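Local coordinates for protein enoyl-CoA hydratase (PDB 7MCM) that probably catalyses the reversible addition of water to the double bond of enoyl-CoA thioesters, giving (3S)-3-hydroxyacyl-CoA in fatty acid metabolism, at residues 10-15 / 50-55; 37-42 / 99-104. One frame throughout, in Å; residues are numbered along the deposited sequence.

Interaction 1: 10-15 / 50-55; sequences IDRAGR and TDISVV
Ile52 turns its CG1 branch beside its own backbone N (chi1 -54°), which carries CD1 to Arg12, while Arg12 places CG opposite its backbone N and bends at chi3 to lay its guanidinium there. The two meet at one end of the crotonase-fold sheet, where the hairpin of strands 8-13 and 16-21 turns past the loop that leads from helix 33-48 into strand 54-59. CD1 of Ile52 sits over one face of the Arg12 guanidinium, toward its rim, 3.3 Å from NE. Isoleucine suits the spot, since the buried side chain also packs on Gln17 and its CG1 branch still reaches the arginine. The charge of Arg12 is met by Asp49, through a salt bridge from NH1.

Gly14 has a positive phi of 72°, a conformation that glycine adopts easily, and it turns the chain between the two strands. Beyond it, the backbone O of Arg15 takes two N-H groups in its carbonyl plane: a nearly straight bond from Ser53 N at 2.9 Å and a more bent one from Val54 N at 3.3 Å. With two donors on one oxygen, the hairpin turn is fastened to the start of strand 54-59. Small Ser53 points its CB toward this turn without crowding it, and also touches Ala213.

The long side chain of Arg15 runs past the loop, its polar end near Asp51. Asp51 OD1 lies 4.1 Å from Arg15 NH2 but well out of the guanidinium plane, so no N-H points at it and the attraction is one of charge alone. A weak hydrogen bond, 3.1 Å long, joins Arg15 NE to the backbone O of Asp51.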
loop_
_atom_site.group_PDB
_atom_site.type_symbol
_atom_site.label_atom_id
_atom_site.label_comp_id
_atom_site.label_asym_id
_atom_site.label_seq_id
_atom_site.Cartn_x
_atom_site.Cartn_y
_atom_site.Cartn_z
ATOM N N ILE B 10 28.582 22.007 -12.982
ATOM C CA ILE B 10 27.335 22.044 -13.735
ATOM C C ILE B 10 27.585 22.729 -15.069
ATOM O O ILE B 10 27.993 23.894 -15.108
ATOM C CB ILE B 10 26.209 22.718 -12.942
ATOM C CG1 ILE B 10 25.917 21.879 -11.689
ATOM C CG2 ILE B 10 24.952 22.796 -13.786
ATOM C CD1 ILE B 10 24.920 22.487 -10.755
ATOM N N ASP B 11 27.395 21.976 -16.155
ATOM C CA ASP B 11 27.539 22.445 -17.530
ATOM C C ASP B 11 26.176 22.407 -18.200
ATOM O O ASP B 11 25.393 21.491 -17.949
ATOM C CB ASP B 11 28.489 21.546 -18.331
ATOM C CG ASP B 11 29.894 21.523 -17.772
ATOM O OD1 ASP B 11 30.367 22.576 -17.299
ATOM O OD2 ASP B 11 30.523 20.443 -17.800
ATOM N N ARG B 12 25.872 23.394 -19.029
ATOM C CA ARG B 12 24.633 23.358 -19.797
ATOM C C ARG B 12 24.912 23.362 -21.291
ATOM O O ARG B 12 25.740 24.138 -21.773
ATOM C CB ARG B 12 23.708 24.519 -19.469
ATOM C CG ARG B 12 22.341 24.372 -20.151
ATOM C CD ARG B 12 21.447 25.505 -19.759
ATOM N NE ARG B 12 21.441 25.598 -18.306
ATOM C CZ ARG B 12 20.892 26.586 -17.615
ATOM N NH1 ARG B 12 20.283 27.596 -18.218
ATOM N NH2 ARG B 12 20.962 26.561 -16.287
ATOM N N ALA B 13 24.173 22.522 -22.024
ATOM C CA ALA B 13 24.206 22.482 -23.492
ATOM C C ALA B 13 22.754 22.411 -23.961
ATOM O O ALA B 13 22.177 21.324 -24.069
ATOM C CB ALA B 13 25.023 21.295 -23.998
ATOM N N GLY B 14 22.150 23.570 -24.206
ATOM C CA GLY B 14 20.761 23.620 -24.631
ATOM C C GLY B 14 19.825 23.261 -23.495
ATOM O O GLY B 14 19.829 23.930 -22.457
ATOM N N ARG B 15 19.047 22.192 -23.653
ATOM C CA ARG B 15 18.155 21.721 -22.601
ATOM C C ARG B 15 18.767 20.602 -21.765
ATOM O O ARG B 15 18.071 19.997 -20.940
ATOM C CB ARG B 15 16.827 21.266 -23.198
ATOM C CG ARG B 15 16.307 22.229 -24.240
ATOM C CD ARG B 15 14.885 21.919 -24.638
ATOM N NE ARG B 15 13.972 22.689 -23.801
ATOM C CZ ARG B 15 13.232 23.700 -24.231
ATOM N NH1 ARG B 15 13.249 24.080 -25.500
ATOM N NH2 ARG B 15 12.480 24.370 -23.359
ATOM N N THR B 50 12.734 25.905 -16.193
ATOM C CA THR B 50 11.885 25.117 -17.082
ATOM C C THR B 50 12.496 24.899 -18.463
ATOM O O THR B 50 11.988 24.066 -19.219
ATOM C CB THR B 50 10.513 25.768 -17.197
ATOM O OG1 THR B 50 10.645 27.085 -17.751
ATOM C CG2 THR B 50 9.846 25.836 -15.827
ATOM N N ASP B 51 13.586 25.584 -18.799
ATOM C CA ASP B 51 14.273 25.283 -20.048
ATOM C C ASP B 51 15.007 23.942 -19.983
ATOM O O ASP B 51 15.231 23.315 -21.025
ATOM C CB ASP B 51 15.252 26.411 -20.391
ATOM C CG ASP B 51 14.556 27.747 -20.683
ATOM O OD1 ASP B 51 13.400 27.760 -21.171
ATOM O OD2 ASP B 51 15.178 28.796 -20.408
ATOM N N ILE B 52 15.378 23.482 -18.786
ATOM C CA ILE B 52 16.123 22.234 -18.623
ATOM C C ILE B 52 15.179 21.036 -18.710
ATOM O O ILE B 52 14.122 21.009 -18.067
ATOM C CB ILE B 52 16.885 22.223 -17.284
ATOM C CG1 ILE B 52 17.776 23.460 -17.154
ATOM C CG2 ILE B 52 17.700 20.931 -17.133
ATOM C CD1 ILE B 52 18.859 23.534 -18.185
ATOM N N SER B 53 15.586 20.015 -19.467
ATOM C CA SER B 53 14.767 18.827 -19.670
ATOM C C SER B 53 15.455 17.516 -19.323
ATOM O O SER B 53 14.759 16.516 -19.142
ATOM C CB SER B 53 14.289 18.741 -21.132
ATOM O OG SER B 53 13.247 19.665 -21.385
ATOM N N VAL B 54 16.786 17.474 -19.269
ATOM C CA VAL B 54 17.536 16.246 -18.999
ATOM C C VAL B 54 18.788 16.622 -18.218
ATOM O O VAL B 54 19.407 17.657 -18.492
ATOM C CB VAL B 54 17.939 15.504 -20.296
ATOM C CG1 VAL B 54 18.501 14.129 -19.970
ATOM C CG2 VAL B 54 16.786 15.384 -21.259
ATOM N N VAL B 55 19.166 15.768 -17.264
ATOM C CA VAL B 55 20.445 15.852 -16.555
ATOM C C VAL B 55 21.235 14.593 -16.873
ATOM O O VAL B 55 20.684 13.487 -16.839
ATOM C CB VAL B 55 20.263 16.010 -15.028
ATOM C CG1 VAL B 55 21.576 15.736 -14.261
ATOM C CG2 VAL B 55 19.763 17.396 -14.690
#

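Interaction 2: 37-42 / 99-104; sequences DAFDAA and PRALQR
Helices 33-48 and 97-104 run side by side in the same direction where 37-42 meets 99-104, their local axes only 6° apart and 9.5 Å from each other at closest approach. They belong to the helical layer packed against the sheet of the crotonase fold, and strand 54-59 comes between them in the chain. The backbones come nearest at Asp40 and Ala101, where the CA atoms are 5.9 Å apart; the lone methyl of alanine, directed at the other helix, allows this close approach.

The buried half of the interface is apolar. Phe39 sets CG opposite its backbone N (chi1 -165°), which swings the ring across to the second helix, and it meets that helix with its edge. Its CD2 touches Ala101 CB at 3.8 Å, and its CZ touches Leu102 CG at the same distance, with CG in the plane of the ring. The leucine side chain crosses that of Phe39 at about a right angle and extends to Leu124 and Met127 of helix 120-127, so a branched aliphatic residue here links three helices.

The other half is ionic. Arg104, extended from CG to NE, crosses Asp40 and joins it by a salt bridge with an N-H angle of 168°. The bonded oxygen lies almost in the guanidinium plane, yet the nitrogen approaches from above the carboxylate plane. Asp40 OD2 is held by Arg97, and Arg104 NE by Asp44, so opposite charges alternate along the helix pair and probably balance one another. Asp40 OD1 itself receives two donors: Arg104 NH2 at 2.7 Å, and a water at 2.7 Å whose oxygen accepts from Arg104 NH1 at 2.9 Å.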
loop_
_atom_site.group_PDB
_atom_site.type_symbol
_atom_site.label_atom_id
_atom_site.label_comp_id
_atom_site.label_asym_id
_atom_site.label_seq_id
_atom_site.Cartn_x
_atom_site.Cartn_y
_atom_site.Cartn_z
ATOM N N ASP B 37 25.109 19.273 -0.130
ATOM C CA ASP B 37 24.539 20.609 -0.295
ATOM C C ASP B 37 24.473 21.015 -1.767
ATOM O O ASP B 37 23.477 21.595 -2.213
ATOM C CB ASP B 37 25.365 21.628 0.492
ATOM C CG ASP B 37 25.204 21.488 1.993
ATOM O OD1 ASP B 37 24.219 20.865 2.441
ATOM O OD2 ASP B 37 26.069 22.009 2.728
ATOM N N ALA B 38 25.536 20.743 -2.532
ATOM C CA ALA B 38 25.555 21.097 -3.951
ATOM C C ALA B 38 24.539 20.280 -4.745
ATOM O O ALA B 38 23.926 20.783 -5.693
ATOM C CB ALA B 38 26.955 20.880 -4.518
ATOM N N PHE B 39 24.367 19.011 -4.382
ATOM C CA PHE B 39 23.399 18.166 -5.067
ATOM C C PHE B 39 21.982 18.659 -4.801
ATOM O O PHE B 39 21.176 18.772 -5.731
ATOM C CB PHE B 39 23.592 16.712 -4.631
ATOM C CG PHE B 39 22.902 15.707 -5.520
ATOM C CD1 PHE B 39 23.486 15.295 -6.708
ATOM C CD2 PHE B 39 21.684 15.171 -5.158
ATOM C CE1 PHE B 39 22.862 14.370 -7.531
ATOM C CE2 PHE B 39 21.039 14.244 -5.979
ATOM C CZ PHE B 39 21.632 13.844 -7.166
ATOM N N ASP B 40 21.673 18.990 -3.542
ATOM C CA ASP B 40 20.410 19.656 -3.230
ATOM C C ASP B 40 20.203 20.884 -4.109
ATOM O O ASP B 40 19.156 21.035 -4.744
ATOM C CB ASP B 40 20.368 20.063 -1.757
ATOM C CG ASP B 40 19.725 19.014 -0.874
ATOM O OD1 ASP B 40 18.890 18.224 -1.364
ATOM O OD2 ASP B 40 20.060 18.981 0.328
ATOM N N ALA B 41 21.201 21.773 -4.156
ATOM C CA ALA B 41 21.056 23.018 -4.912
ATOM C C ALA B 41 20.861 22.749 -6.403
ATOM O O ALA B 41 20.039 23.403 -7.054
ATOM C CB ALA B 41 22.270 23.917 -4.683
ATOM N N ALA B 42 21.604 21.784 -6.959
ATOM C CA ALA B 42 21.501 21.486 -8.385
ATOM C C ALA B 42 20.113 20.976 -8.745
ATOM O O ALA B 42 19.546 21.368 -9.772
ATOM C CB ALA B 42 22.568 20.469 -8.791
ATOM N N PRO B 99 19.157 10.657 -1.958
ATOM C CA PRO B 99 17.973 9.970 -2.497
ATOM C C PRO B 99 16.735 10.842 -2.495
ATOM O O PRO B 99 15.966 10.833 -3.464
ATOM C CB PRO B 99 17.802 8.772 -1.553
ATOM C CG PRO B 99 19.098 8.601 -0.908
ATOM C CD PRO B 99 19.764 9.906 -0.844
ATOM N N ARG B 100 16.529 11.611 -1.427
ATOM C CA ARG B 100 15.346 12.454 -1.354
ATOM C C ARG B 100 15.413 13.570 -2.385
ATOM O O ARG B 100 14.376 13.981 -2.917
ATOM C CB ARG B 100 15.196 13.029 0.054
ATOM C CG ARG B 100 14.929 11.964 1.115
ATOM C CD ARG B 100 14.484 12.567 2.428
ATOM N NE ARG B 100 14.334 11.545 3.456
ATOM C CZ ARG B 100 13.274 10.756 3.581
ATOM N NH1 ARG B 100 12.248 10.840 2.748
ATOM N NH2 ARG B 100 13.256 9.842 4.550
ATOM N N ALA B 101 16.617 14.068 -2.682
ATOM C CA ALA B 101 16.752 15.082 -3.727
ATOM C C ALA B 101 16.353 14.520 -5.090
ATOM O O ALA B 101 15.600 15.153 -5.845
ATOM C CB ALA B 101 18.181 15.628 -3.750
ATOM N N LEU B 102 16.826 13.313 -5.413
ATOM C CA LEU B 102 16.471 12.713 -6.694
ATOM C C LEU B 102 14.981 12.435 -6.766
ATOM O O LEU B 102 14.389 12.496 -7.849
ATOM C CB LEU B 102 17.279 11.435 -6.902
ATOM C CG LEU B 102 18.589 11.661 -7.644
ATOM C CD1 LEU B 102 19.303 10.346 -7.801
ATOM C CD2 LEU B 102 18.331 12.323 -9.002
ATOM N N GLN B 103 14.357 12.164 -5.614
ATOM C CA GLN B 103 12.919 11.937 -5.565
ATOM C C GLN B 103 12.136 13.182 -5.916
ATOM O O GLN B 103 11.020 13.076 -6.426
ATOM C CB GLN B 103 12.496 11.470 -4.171
ATOM C CG GLN B 103 12.673 9.991 -3.882
ATOM C CD GLN B 103 11.866 9.119 -4.833
ATOM O OE1 GLN B 103 12.411 8.469 -5.730
ATOM N NE2 GLN B 103 10.546 9.100 -4.630
ATOM N N ARG B 104 12.662 14.361 -5.604
ATOM C CA ARG B 104 11.967 15.586 -5.960
ATOM C C ARG B 104 12.490 16.197 -7.255
ATOM O O ARG B 104 11.964 17.229 -7.695
ATOM C CB ARG B 104 12.031 16.593 -4.805
ATOM C CG ARG B 104 13.362 17.270 -4.639
ATOM C CD ARG B 104 13.324 18.403 -3.603
ATOM N NE ARG B 104 14.638 19.034 -3.494
ATOM C CZ ARG B 104 15.601 18.603 -2.688
ATOM N NH1 ARG B 104 15.414 17.577 -1.870
ATOM N NH2 ARG B 104 16.785 19.213 -2.705
HETATM O O HOH W 1 17.431 16.346 -0.183
#

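In the fold
Interaction 1 lies at the partly exposed end of the sheet, interaction 2 in the buried helical layer, with centres about 16 Å apart. Their segments alternate along the chain: strand 8-13, helix 33-48, strand 54-59, helix 97-104, so in sequence each contact spans one segment of the other. Interaction 1 depends mainly on backbone hydrogen bonds, as suits a turn held to the start of a strand; interaction 2 joins two helices mainly through side chains, apolar on one flank and ionic on the other, with a water bridging the ionic pair. Strand 8-13 and helix 33-48 meet directly, Ile10 CD1 packing on Ala42 CB at 3.7 Å. Arg100 of 99-104 further pairs with Asp232 of a second subunit.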